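Local coordinates for nucleosome assembly protein 1, putative (Plasmodium falciparum, PDB 3FS3) that probably acts as a histone chaperone of the nucleosome assembly protein family, binding histones and chromatin, at residues A[117-120]-A[124-127]; A[238-243]-A[272-277]; A[278-281]-A[287-290]. One frame throughout, in Å; residues are numbered along the deposited sequence.

Contact 1: A[117-120]-A[124-127]; sequences RALR and TVSH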
loop_
_atom_site.group_PDB
_atom_site.type_symbol
_atom_site.label_atom_id
_atom_site.label_comp_id
_atom_site.label_asym_id
_atom_site.label_seq_id
_atom_site.Cartn_x
_atom_site.Cartn_y
_atom_site.Cartn_z
ATOM N N ARG A 117 7.913 -17.936 -19.092
ATOM C CA ARG A 117 8.431 -16.697 -19.655
ATOM C C ARG A 117 7.829 -15.459 -19.019
ATOM O O ARG A 117 8.529 -14.477 -18.790
ATOM C CB ARG A 117 8.248 -16.684 -21.169
ATOM C CG ARG A 117 9.170 -17.680 -21.844
ATOM C CD ARG A 117 9.096 -17.648 -23.357
ATOM N NE ARG A 117 9.870 -18.745 -23.934
ATOM C CZ ARG A 117 9.804 -19.129 -25.206
ATOM N NH1 ARG A 117 8.992 -18.502 -26.052
ATOM N NH2 ARG A 117 10.542 -20.146 -25.630
ATOM N N ALA A 118 6.536 -15.498 -18.716
ATOM C CA ALA A 118 5.909 -14.357 -18.067
ATOM C C ALA A 118 6.599 -14.162 -16.713
ATOM O O ALA A 118 6.993 -13.049 -16.364
ATOM C CB ALA A 118 4.407 -14.610 -17.871
ATOM N N LEU A 119 6.749 -15.248 -15.956
ATOM C CA LEU A 119 7.406 -15.187 -14.647
ATOM C C LEU A 119 8.858 -14.708 -14.768
ATOM O O LEU A 119 9.321 -13.899 -13.964
ATOM C CB LEU A 119 7.383 -16.561 -13.971
ATOM C CG LEU A 119 6.033 -17.139 -13.538
ATOM C CD1 LEU A 119 6.204 -18.596 -13.145
ATOM C CD2 LEU A 119 5.476 -16.334 -12.378
ATOM N N ARG A 120 9.568 -15.210 -15.773
ATOM C CA ARG A 120 10.961 -14.825 -16.002
ATOM C C ARG A 120 11.096 -13.330 -16.261
ATOM O O ARG A 120 12.015 -12.695 -15.749
ATOM C CB ARG A 120 11.546 -15.587 -17.199
ATOM C CG ARG A 120 12.252 -16.889 -16.849
ATOM C CD ARG A 120 13.444 -16.621 -15.945
ATOM N NE ARG A 120 14.288 -17.801 -15.771
ATOM C CZ ARG A 120 15.186 -17.929 -14.799
ATOM N NH1 ARG A 120 15.344 -16.947 -13.922
ATOM N NH2 ARG A 120 15.917 -19.034 -14.699
ATOM N N THR A 124 11.144 -9.289 -9.731
ATOM C CA THR A 124 10.923 -9.892 -8.418
ATOM C C THR A 124 10.828 -11.419 -8.448
ATOM O O THR A 124 11.527 -12.103 -7.695
ATOM C CB THR A 124 9.639 -9.335 -7.761
ATOM O OG1 THR A 124 9.721 -7.908 -7.687
ATOM C CG2 THR A 124 9.474 -9.885 -6.360
ATOM N N VAL A 125 9.965 -11.949 -9.310
ATOM C CA VAL A 125 9.782 -13.395 -9.412
ATOM C C VAL A 125 10.959 -14.093 -10.077
ATOM O O VAL A 125 11.300 -15.222 -9.723
ATOM C CB VAL A 125 8.513 -13.748 -10.212
ATOM C CG1 VAL A 125 8.400 -15.268 -10.366
ATOM C CG2 VAL A 125 7.283 -13.175 -9.519
ATOM N N SER A 126 11.576 -13.424 -11.044
ATOM C CA SER A 126 12.705 -14.007 -11.747
ATOM C C SER A 126 13.848 -14.342 -10.794
ATOM O O SER A 126 14.617 -15.270 -11.047
ATOM C CB SER A 126 13.212 -13.055 -12.832
ATOM O OG SER A 126 14.221 -13.684 -13.607
ATOM N N HIS A 127 13.949 -13.599 -9.696
ATOM C CA HIS A 127 15.016 -13.824 -8.722
ATOM C C HIS A 127 14.926 -15.139 -7.958
ATOM O O HIS A 127 15.938 -15.630 -7.459
ATOM C CB HIS A 127 15.082 -12.659 -7.730
ATOM C CG HIS A 127 15.510 -11.369 -8.352
ATOM N ND1 HIS A 127 15.403 -10.157 -7.704
ATOM C CD2 HIS A 127 16.031 -11.098 -9.573
ATOM C CE1 HIS A 127 15.839 -9.196 -8.499
ATOM N NE2 HIS A 127 16.224 -9.740 -9.639
HETATM O O HOH W 1 17.151 -16.248 -11.240
#
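Leu119 and Arg120, at the end of helix 114-120, meet Val125 and Ser126 of the short helix 123-126 that follows after a tight connection, one pair through methyl groups and the other through polar atoms. Leu119 CD2 lies 3.7 Å from Val125 CG1, and the two branched side chains cross obliquely on the buried side. Val125 CG1 is set anti to its own backbone N (chi1 177°), which brings this methyl, rather than CG2, up against the leucine; CG2 is left to face helix 260-289. The backbones draw together one residue further on, where the CA atoms of Arg120 and Ser126 are 4.7 Å apart and Arg120 O sits 3.2 Å from Ser126 CB. The arginine starts out away from the second helix, but its chain bends at chi2 (-62°) and brings the guanidinium back with its edge facing Ser126. There NH1 of Arg120 makes a weak hydrogen bond to Ser126 OG, at 3.5 Å, with the hydroxyl in the guanidinium plane. A water in the same plane donates to Ser126 O at 2.7 Å and accepts a weak bond from Arg120 NH1, bridging the arginine to the backbone carbonyl of Ser126. Glu134 forms a salt bridge with Arg120 NE and probably does most to position the guanidinium, the bonds from NH1 to Ser126 OG and the water being weak. Asn122 OD1 accepts from Val125 N, consistent with a side chain that helps start the second helix. The two short helices 114-120 and 123-126 thus pack at a corner of the chain: Ile129 packs on both Leu119 and Arg120, helix 260-289 lies against the valine side, and helix 131-137 holds the charged end.

Contact 2: A[238-243]-A[272-277]; sequences FHFFTS and EVALTI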
loop_
_atom_site.group_PDB
_atom_site.type_symbol
_atom_site.label_atom_id
_atom_site.label_comp_id
_atom_site.label_asym_id
_atom_site.label_seq_id
_atom_site.Cartn_x
_atom_site.Cartn_y
_atom_site.Cartn_z
ATOM N N PHE A 238 10.398 -23.674 -6.016
ATOM C CA PHE A 238 9.437 -24.502 -5.313
ATOM C C PHE A 238 9.501 -24.474 -3.790
ATOM O O PHE A 238 8.686 -25.100 -3.109
ATOM C CB PHE A 238 9.513 -25.913 -5.899
ATOM C CG PHE A 238 9.036 -25.972 -7.328
ATOM C CD1 PHE A 238 7.688 -26.170 -7.618
ATOM C CD2 PHE A 238 9.921 -25.738 -8.383
ATOM C CE1 PHE A 238 7.223 -26.130 -8.942
ATOM C CE2 PHE A 238 9.474 -25.694 -9.707
ATOM C CZ PHE A 238 8.117 -25.890 -9.990
ATOM N N HIS A 239 10.450 -23.710 -3.258
ATOM C CA HIS A 239 10.564 -23.546 -1.816
ATOM C C HIS A 239 9.417 -22.628 -1.416
ATOM O O HIS A 239 9.121 -22.460 -0.236
ATOM C CB HIS A 239 11.907 -22.913 -1.450
ATOM C CG HIS A 239 13.003 -23.910 -1.249
ATOM N ND1 HIS A 239 14.255 -23.766 -1.804
ATOM C CD2 HIS A 239 13.033 -25.066 -0.546
ATOM C CE1 HIS A 239 15.010 -24.792 -1.453
ATOM N NE2 HIS A 239 14.293 -25.595 -0.689
ATOM N N PHE A 240 8.782 -22.035 -2.425
ATOM C CA PHE A 240 7.641 -21.148 -2.237
ATOM C C PHE A 240 6.513 -21.931 -1.567
ATOM O O PHE A 240 5.747 -21.393 -0.772
ATOM C CB PHE A 240 7.161 -20.636 -3.603
ATOM C CG PHE A 240 5.917 -19.783 -3.542
ATOM C CD1 PHE A 240 5.995 -18.430 -3.229
ATOM C CD2 PHE A 240 4.666 -20.335 -3.817
ATOM C CE1 PHE A 240 4.847 -17.631 -3.191
ATOM C CE2 PHE A 240 3.507 -19.544 -3.781
ATOM C CZ PHE A 240 3.600 -18.187 -3.468
ATOM N N PHE A 241 6.406 -23.208 -1.898
ATOM C CA PHE A 241 5.351 -24.030 -1.325
ATOM C C PHE A 241 5.776 -24.618 0.015
ATOM O O PHE A 241 5.784 -25.830 0.215
ATOM C CB PHE A 241 4.962 -25.110 -2.333
ATOM C CG PHE A 241 4.461 -24.545 -3.639
ATOM C CD1 PHE A 241 3.152 -24.093 -3.757
ATOM C CD2 PHE A 241 5.315 -24.426 -4.735
ATOM C CE1 PHE A 241 2.694 -23.533 -4.937
ATOM C CE2 PHE A 241 4.873 -23.867 -5.922
ATOM C CZ PHE A 241 3.555 -23.418 -6.026
ATOM N N THR A 242 6.132 -23.718 0.929
ATOM C CA THR A 242 6.559 -24.072 2.275
ATOM C C THR A 242 5.654 -23.320 3.244
ATOM O O THR A 242 5.484 -22.106 3.126
ATOM C CB THR A 242 8.037 -23.660 2.522
ATOM O OG1 THR A 242 8.908 -24.485 1.736
ATOM C CG2 THR A 242 8.401 -23.811 3.987
ATOM N N SER A 243 5.063 -24.046 4.190
ATOM C CA SER A 243 4.165 -23.444 5.172
ATOM C C SER A 243 4.925 -22.704 6.272
ATOM O O SER A 243 5.951 -23.181 6.764
ATOM C CB SER A 243 3.275 -24.518 5.808
ATOM O OG SER A 243 2.473 -25.165 4.836
ATOM N N GLU A 272 6.313 -11.166 -0.760
ATOM C CA GLU A 272 6.572 -10.229 -1.845
ATOM C C GLU A 272 6.352 -10.946 -3.171
ATOM O O GLU A 272 5.769 -10.397 -4.105
ATOM C CB GLU A 272 8.008 -9.708 -1.766
ATOM C CG GLU A 272 8.220 -8.377 -2.473
ATOM C CD GLU A 272 9.682 -7.988 -2.560
ATOM O OE1 GLU A 272 10.410 -8.160 -1.561
ATOM O OE2 GLU A 272 10.104 -7.500 -3.631
ATOM N N VAL A 273 6.829 -12.181 -3.251
ATOM C CA VAL A 273 6.666 -12.972 -4.467
ATOM C C VAL A 273 5.185 -13.241 -4.722
ATOM O O VAL A 273 4.696 -13.048 -5.830
ATOM C CB VAL A 273 7.397 -14.323 -4.357
ATOM C CG1 VAL A 273 7.049 -15.201 -5.550
ATOM C CG2 VAL A 273 8.900 -14.093 -4.285
ATOM N N ALA A 274 4.482 -13.678 -3.681
ATOM C CA ALA A 274 3.064 -13.993 -3.782
ATOM C C ALA A 274 2.263 -12.798 -4.250
ATOM O O ALA A 274 1.359 -12.924 -5.077
ATOM C CB ALA A 274 2.545 -14.460 -2.439
ATOM N N LEU A 275 2.602 -11.638 -3.707
ATOM C CA LEU A 275 1.918 -10.403 -4.042
ATOM C C LEU A 275 2.139 -10.042 -5.509
ATOM O O LEU A 275 1.234 -9.562 -6.182
ATOM C CB LEU A 275 2.429 -9.273 -3.147
ATOM C CG LEU A 275 1.470 -8.101 -2.947
ATOM C CD1 LEU A 275 0.260 -8.565 -2.139
ATOM C CD2 LEU A 275 2.184 -6.981 -2.211
ATOM N N THR A 276 3.353 -10.271 -5.995
ATOM C CA THR A 276 3.688 -9.961 -7.375
ATOM C C THR A 276 2.920 -10.868 -8.330
ATOM O O THR A 276 2.445 -10.421 -9.374
ATOM C CB THR A 276 5.197 -10.124 -7.628
ATOM O OG1 THR A 276 5.921 -9.249 -6.756
ATOM C CG2 THR A 276 5.540 -9.781 -9.064
ATOM N N ILE A 277 2.801 -12.141 -7.974
ATOM C CA ILE A 277 2.081 -13.084 -8.815
ATOM C C ILE A 277 0.612 -12.700 -8.841
ATOM O O ILE A 277 -0.012 -12.648 -9.893
ATOM C CB ILE A 277 2.224 -14.530 -8.290
ATOM C CG1 ILE A 277 3.658 -15.017 -8.523
ATOM C CG2 ILE A 277 1.201 -15.445 -8.978
ATOM C CD1 ILE A 277 3.932 -16.426 -8.030
#
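Phe240, in the loop before helix 260-289, meets Val273 and Ala274 of that helix across a wholly apolar contact. Ala274 CB comes to the edge of the phenylalanine ring, in its plane, with CE1 and CZ of Phe240 each 4.0 Å from this methyl. Val273 CG1 approaches obliquely, also 4.0 Å from Phe240 CE1. With CG anti to the backbone N (chi1 176°), the ring of Phe240 extends toward the helix, sliding past Val273 in the opposite direction.

Behind the ring, Phe241 turns one face to its neighbour: Phe240 CD2 stands 3.8 Å above the centre of the Phe241 ring. Phe241 is the centre of an inverse gamma turn, and the hydroxyl of Thr242 bonds back to the backbone, its OG1 donating to His239 O at 2.8 Å. Lys177 meets Phe240 twice, through a hydrogen bond from NZ to Phe240 O and a cation-pi contact with the ring.

The loop thus adds an aromatic side chain to the packing of helix 260-289 on the antiparallel sheet: Leu160 of strand 158-164 and Tyr179 of strand 174-181 both pack against Phe240 and Ala274, while Phe162 meets the ring of Phe241 edge-to-face.

Contact 3: A[278-281]-A[287-290]; sequences KERI and DYYL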
loop_
_atom_site.group_PDB
_atom_site.type_symbol
_atom_site.label_atom_id
_atom_site.label_comp_id
_atom_site.label_asym_id
_atom_site.label_seq_id
_atom_site.Cartn_x
_atom_site.Cartn_y
_atom_site.Cartn_z
ATOM N N LYS A 278 0.080 -12.413 -7.661
ATOM C CA LYS A 278 -1.315 -12.037 -7.498
ATOM C C LYS A 278 -1.706 -10.733 -8.183
ATOM O O LYS A 278 -2.694 -10.680 -8.909
ATOM C CB LYS A 278 -1.630 -11.939 -5.999
ATOM C CG LYS A 278 -2.939 -11.249 -5.651
ATOM C CD LYS A 278 -3.209 -11.361 -4.153
ATOM C CE LYS A 278 -4.525 -10.709 -3.754
ATOM N NZ LYS A 278 -4.479 -9.221 -3.870
ATOM N N GLU A 279 -0.924 -9.686 -7.967
ATOM C CA GLU A 279 -1.255 -8.381 -8.529
ATOM C C GLU A 279 -0.615 -8.030 -9.863
ATOM O O GLU A 279 -1.092 -7.138 -10.558
ATOM C CB GLU A 279 -0.905 -7.291 -7.519
ATOM C CG GLU A 279 -1.427 -7.554 -6.125
ATOM C CD GLU A 279 -1.232 -6.369 -5.206
ATOM O OE1 GLU A 279 -0.071 -5.932 -5.035
ATOM O OE2 GLU A 279 -2.241 -5.874 -4.658
ATOM N N ARG A 280 0.457 -8.725 -10.221
ATOM C CA ARG A 280 1.164 -8.428 -11.457
ATOM C C ARG A 280 1.111 -9.494 -12.541
ATOM O O ARG A 280 0.636 -9.231 -13.643
ATOM C CB ARG A 280 2.622 -8.085 -11.134
ATOM C CG ARG A 280 2.844 -6.612 -10.789
ATOM C CD ARG A 280 2.610 -5.762 -12.031
ATOM N NE ARG A 280 3.084 -4.390 -11.887
ATOM C CZ ARG A 280 3.239 -3.545 -12.903
ATOM N NH1 ARG A 280 2.957 -3.934 -14.137
ATOM N NH2 ARG A 280 3.683 -2.315 -12.686
ATOM N N ILE A 281 1.603 -10.690 -12.234
ATOM C CA ILE A 281 1.622 -11.784 -13.198
ATOM C C ILE A 281 0.229 -12.157 -13.699
ATOM O O ILE A 281 -0.017 -12.208 -14.900
ATOM C CB ILE A 281 2.281 -13.045 -12.587
ATOM C CG1 ILE A 281 3.675 -12.697 -12.057
ATOM C CG2 ILE A 281 2.372 -14.155 -13.629
ATOM C CD1 ILE A 281 4.674 -12.312 -13.131
ATOM N N ASP A 287 1.514 -9.609 -21.159
ATOM C CA ASP A 287 2.416 -8.473 -21.318
ATOM C C ASP A 287 3.781 -8.769 -20.716
ATOM O O ASP A 287 4.800 -8.226 -21.161
ATOM C CB ASP A 287 1.810 -7.210 -20.709
ATOM C CG ASP A 287 0.757 -6.592 -21.604
ATOM O OD1 ASP A 287 0.684 -6.983 -22.789
ATOM O OD2 ASP A 287 0.013 -5.709 -21.138
ATOM N N TYR A 288 3.807 -9.618 -19.695
ATOM C CA TYR A 288 5.081 -10.016 -19.117
ATOM C C TYR A 288 5.701 -10.994 -20.110
ATOM O O TYR A 288 6.878 -10.888 -20.442
ATOM C CB TYR A 288 4.881 -10.676 -17.750
ATOM C CG TYR A 288 4.887 -9.666 -16.632
ATOM C CD1 TYR A 288 6.073 -9.023 -16.255
ATOM C CD2 TYR A 288 3.708 -9.309 -15.987
ATOM C CE1 TYR A 288 6.078 -8.045 -15.260
ATOM C CE2 TYR A 288 3.698 -8.330 -14.990
ATOM C CZ TYR A 288 4.884 -7.704 -14.634
ATOM O OH TYR A 288 4.863 -6.736 -13.661
ATOM N N TYR A 289 4.897 -11.937 -20.602
ATOM C CA TYR A 289 5.390 -12.901 -21.577
ATOM C C TYR A 289 6.103 -12.135 -22.694
ATOM O O TYR A 289 7.246 -12.441 -23.022
ATOM C CB TYR A 289 4.231 -13.705 -22.160
ATOM C CG TYR A 289 4.604 -14.535 -23.363
ATOM C CD1 TYR A 289 5.059 -15.846 -23.225
ATOM C CD2 TYR A 289 4.503 -14.006 -24.650
ATOM C CE1 TYR A 289 5.404 -16.613 -24.347
ATOM C CE2 TYR A 289 4.843 -14.758 -25.771
ATOM C CZ TYR A 289 5.289 -16.059 -25.617
ATOM O OH TYR A 289 5.600 -16.801 -26.740
ATOM N N LEU A 290 5.427 -11.134 -23.258
ATOM C CA LEU A 290 5.987 -10.312 -24.335
ATOM C C LEU A 290 7.109 -9.409 -23.836
ATOM O O LEU A 290 7.836 -8.825 -24.633
ATOM C CB LEU A 290 4.897 -9.432 -24.973
ATOM C CG LEU A 290 3.820 -10.100 -25.831
ATOM C CD1 LEU A 290 2.800 -9.071 -26.275
ATOM C CD2 LEU A 290 4.472 -10.759 -27.041
#
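Tyr288 meets Arg280 at its hydroxyl end and Ile281 over one ring face, both about two turns earlier on the same helix 260-289, and supplies most of the surface buried here. The aliphatic part of Arg280 crosses the hydroxyl end of the ring at about a right angle. Its CD lies in the ring plane at the edge, only 2.9 Å from Tyr288 OH, a tight approach. A bend at chi2 (-68°) carries the arginine past the hydroxyl, with the guanidinium and ring planes 73° apart. Although Arg280 NE is 3.4 Å from Tyr288 OH, its angle is too poor for a hydrogen bond. Ile281 CD1 sits 4.2 Å above the ring plane of Tyr288, offset toward the rim. The wider pi-type turn at 278-281 forms the backbone on this side.

Ala118 packs on Tyr288, and the adjacent Asp287 hydrogen-bonds through OD2 to Tyr66 OH of the second subunit, which brings this end of the helix to the subunit interface. Chemically, the isoleucine methyl packs on the ring face, while the arginine methylenes crowd the phenol oxygen and Arg280 O lies at the ring edge, 3.5 Å from Tyr288 CE2; the nearby arginine charge may polarise the phenol.

Helix 260-289 ties the three sites together, supplying one segment of contact 2 and both of contact 3, and covering contact 1 through Thr276 and Ile277, which touch Val125. Contact 2 lies deepest, about 7 Å from the chain's centre to its own, and is purely apolar; the centres of contacts 1 and 3 lie further out, at about 14 and 13 Å, and each pairs a buried apolar half with an arginine at its outer side. In contact 1 that arginine is water-bridged across the contact and has its salt bridge outside the two segments, whereas in contact 3 it lends mainly its aliphatic chain. Leu119 CD2, 4.0 Å from Ile281 CG2, joins contacts 1 and 3 directly.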